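Local coordinates for fibronectin-binding protein (Streptococcus pyogenes, PDB 5A0L), which probably anchors the bacterium to host tissue by covalent bonding, through an internal thioester in this N-terminal adhesin domain, to a host protein, at residues 50-55 with 130-135. Numbering follows the deposited sequence. Where two conformers were deposited one is given.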
loop_
_atom_site.group_PDB
_atom_site.type_symbol
_atom_site.label_atom_id
_atom_site.label_comp_id
_atom_site.label_asym_id
_atom_site.label_seq_id
_atom_site.Cartn_x
_atom_site.Cartn_y
_atom_site.Cartn_z
ATOM N N PHE A 50 0.144 -1.563 5.878
ATOM C CA PHE A 50 -1.030 -2.420 6.058
ATOM C C PHE A 50 -1.740 -2.171 7.386
ATOM O O PHE A 50 -2.765 -2.841 7.662
ATOM C CB PHE A 50 -0.653 -3.890 5.899
ATOM C CG PHE A 50 -1.822 -4.812 5.559
ATOM C CD1 PHE A 50 -2.530 -4.666 4.376
ATOM C CD2 PHE A 50 -2.178 -5.857 6.393
ATOM C CE1 PHE A 50 -3.550 -5.500 4.019
ATOM C CE2 PHE A 50 -3.198 -6.714 6.053
ATOM C CZ PHE A 50 -3.891 -6.540 4.863
ATOM N N ASN A 51 -1.250 -1.238 8.203
ATOM C CA ASN A 51 -1.796 -0.973 9.539
ATOM C C ASN A 51 -1.866 0.532 9.781
ATOM O O ASN A 51 -0.868 1.150 10.239
ATOM C CB ASN A 51 -0.927 -1.610 10.645
ATOM C CG ASN A 51 -0.851 -3.114 10.612
ATOM O OD1 ASN A 51 0.209 -3.677 10.610
ATOM N ND2 ASN A 51 -2.006 -3.795 10.660
ATOM N N LEU A 52 -3.007 1.140 9.474
ATOM C CA LEU A 52 -3.234 2.564 9.625
ATOM C C LEU A 52 -2.850 3.094 10.996
ATOM O O LEU A 52 -2.439 4.233 11.124
ATOM C CB LEU A 52 -4.719 2.858 9.354
ATOM C CG LEU A 52 -5.218 4.269 9.553
ATOM C CD1 LEU A 52 -4.488 5.274 8.699
ATOM C CD2 LEU A 52 -6.719 4.303 9.261
ATOM N N THR A 53 -3.023 2.297 12.042
ATOM C CA THR A 53 -2.791 2.814 13.401
ATOM C C THR A 53 -1.391 2.576 13.940
ATOM O O THR A 53 -1.155 2.842 15.118
ATOM C CB THR A 53 -3.804 2.226 14.388
ATOM O OG1 THR A 53 -3.596 0.822 14.464
ATOM C CG2 THR A 53 -5.237 2.526 13.939
ATOM N N LYS A 54 -0.473 2.065 13.129
ATOM C CA LYS A 54 0.904 1.845 13.553
ATOM C C LYS A 54 1.854 2.797 12.836
ATOM O O LYS A 54 1.498 3.465 11.876
ATOM C CB LYS A 54 1.309 0.380 13.348
ATOM C CG LYS A 54 0.555 -0.592 14.232
ATOM C CD LYS A 54 1.046 -2.025 14.143
ATOM C CE LYS A 54 0.520 -2.860 15.330
ATOM N NZ LYS A 54 1.059 -4.241 15.300
ATOM N N TYR A 55 3.086 2.881 13.339
ATOM C CA TYR A 55 4.056 3.826 12.771
ATOM C C TYR A 55 4.568 3.384 11.383
ATOM O O TYR A 55 4.898 2.227 11.172
ATOM C CB TYR A 55 5.281 3.977 13.682
ATOM C CG TYR A 55 5.052 4.443 15.089
ATOM C CD1 TYR A 55 4.202 5.476 15.378
ATOM C CD2 TYR A 55 5.749 3.844 16.137
ATOM C CE1 TYR A 55 4.045 5.922 16.707
ATOM C CE2 TYR A 55 5.607 4.275 17.444
ATOM C CZ TYR A 55 4.734 5.300 17.730
ATOM O OH TYR A 55 4.598 5.725 19.040
ATOM N N ALA A 130 -6.974 3.249 -0.542
ATOM C CA ALA A 130 -7.796 2.122 -0.912
ATOM C C ALA A 130 -7.429 0.894 -0.106
ATOM O O ALA A 130 -8.306 0.077 0.261
ATOM C CB ALA A 130 -7.687 1.860 -2.409
ATOM N N ILE A 131 -6.148 0.714 0.190
ATOM C CA ILE A 131 -5.743 -0.425 1.025
ATOM C C ILE A 131 -6.325 -0.299 2.441
ATOM O O ILE A 131 -6.856 -1.268 2.988
ATOM C CB ILE A 131 -4.199 -0.610 1.034
ATOM C CG1 ILE A 131 -3.742 -1.120 -0.349
ATOM C CG2 ILE A 131 -3.739 -1.541 2.162
ATOM C CD1 ILE A 131 -4.328 -2.448 -0.761
ATOM N N TRP A 132 -6.266 0.887 3.020
ATOM C CA TRP A 132 -6.796 1.103 4.362
ATOM C C TRP A 132 -8.307 0.924 4.418
ATOM O O TRP A 132 -8.839 0.537 5.479
ATOM C CB TRP A 132 -6.382 2.472 4.868
ATOM C CG TRP A 132 -4.944 2.599 5.268
ATOM C CD1 TRP A 132 -4.131 1.622 5.735
ATOM C CD2 TRP A 132 -4.180 3.804 5.300
ATOM N NE1 TRP A 132 -2.890 2.126 6.066
ATOM C CE2 TRP A 132 -2.897 3.466 5.794
ATOM C CE3 TRP A 132 -4.434 5.126 4.934
ATOM C CZ2 TRP A 132 -1.897 4.425 5.974
ATOM C CZ3 TRP A 132 -3.437 6.069 5.105
ATOM C CH2 TRP A 132 -2.187 5.705 5.610
ATOM N N TYR A 133 -9.010 1.177 3.326
ATOM C CA TYR A 133 -10.443 0.863 3.260
ATOM C C TYR A 133 -10.657 -0.618 3.597
ATOM O O TYR A 133 -11.647 -0.965 4.287
ATOM C CB TYR A 133 -10.959 1.197 1.853
ATOM C CG TYR A 133 -12.421 0.923 1.635
ATOM C CD1 TYR A 133 -13.383 1.843 2.050
ATOM C CD2 TYR A 133 -12.851 -0.219 0.956
ATOM C CE1 TYR A 133 -14.744 1.601 1.801
ATOM C CE2 TYR A 133 -14.195 -0.465 0.711
ATOM C CZ TYR A 133 -15.133 0.446 1.149
ATOM O OH TYR A 133 -16.467 0.198 0.907
ATOM N N TYR A 134 -9.762 -1.476 3.162
ATOM C CA TYR A 134 -9.882 -2.908 3.418
ATOM C C TYR A 134 -9.152 -3.392 4.661
ATOM O O TYR A 134 -9.617 -4.332 5.306
ATOM C CB TYR A 134 -9.464 -3.719 2.188
ATOM C CG TYR A 134 -10.460 -3.658 1.051
ATOM C CD1 TYR A 134 -11.716 -4.278 1.161
ATOM C CD2 TYR A 134 -10.197 -2.942 -0.113
ATOM C CE1 TYR A 134 -12.654 -4.179 0.161
ATOM C CE2 TYR A 134 -11.138 -2.888 -1.151
ATOM C CZ TYR A 134 -12.371 -3.488 -0.998
ATOM O OH TYR A 134 -13.310 -3.452 -1.980
ATOM N N SER A 135 -7.985 -2.846 4.993
ATOM C CA SER A 135 -7.205 -3.345 6.131
ATOM C C SER A 135 -7.737 -2.837 7.475
ATOM O O SER A 135 -7.596 -3.547 8.501
ATOM C CB SER A 135 -5.719 -2.946 6.014
ATOM O OG SER A 135 -5.526 -1.546 6.047
HETATM O O HOH W 1 -4.606 -2.955 9.676
#
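Leu-52 and Trp-132 illustrate how one methyl group can be matched to an aromatic face. CD1 of Leu-52 stands 3.5 Å above the centroid of the six-membered ring of Trp-132, only 4° off the ring normal, a CH-pi contact in which the two side chains cross at about a right angle. CB of the same leucine reaches the pyrrole half of the indole, 3.8 Å from Trp-132 NE1, so a single aliphatic side chain spans both rings. The leucine's CG lies anti to its own nitrogen (chi1 176°), which carries the branch over the benzene half, while its backbone N is hydrogen-bonded to OD2 of Asp-136, just beyond the helix. In the thioester domain this packing joins the loop leaving barrel strand 45-49, here a type I turn from Asn-51 to Lys-54, to the C-terminal end of helix 120-135. A second CH-pi contact lies at the beginning of the loop: Ser-135 CB sits over one face of the Phe-50 ring, 4.0 Å from the centroid and displaced toward the rim. In the conformer given, Ile-131 CG2 lies 4.0 Å from Phe-50 CD1, and both residues also touch Leu-204 of strand 203-205. No direct hydrogen bond crosses between the segments; a water 2.7 Å from Phe-50 O and a longer 3.3 Å from Ser-135 O links them and accepts from Asn-51 ND2, while Asn-51 OD1 accepts from Asn-202 N.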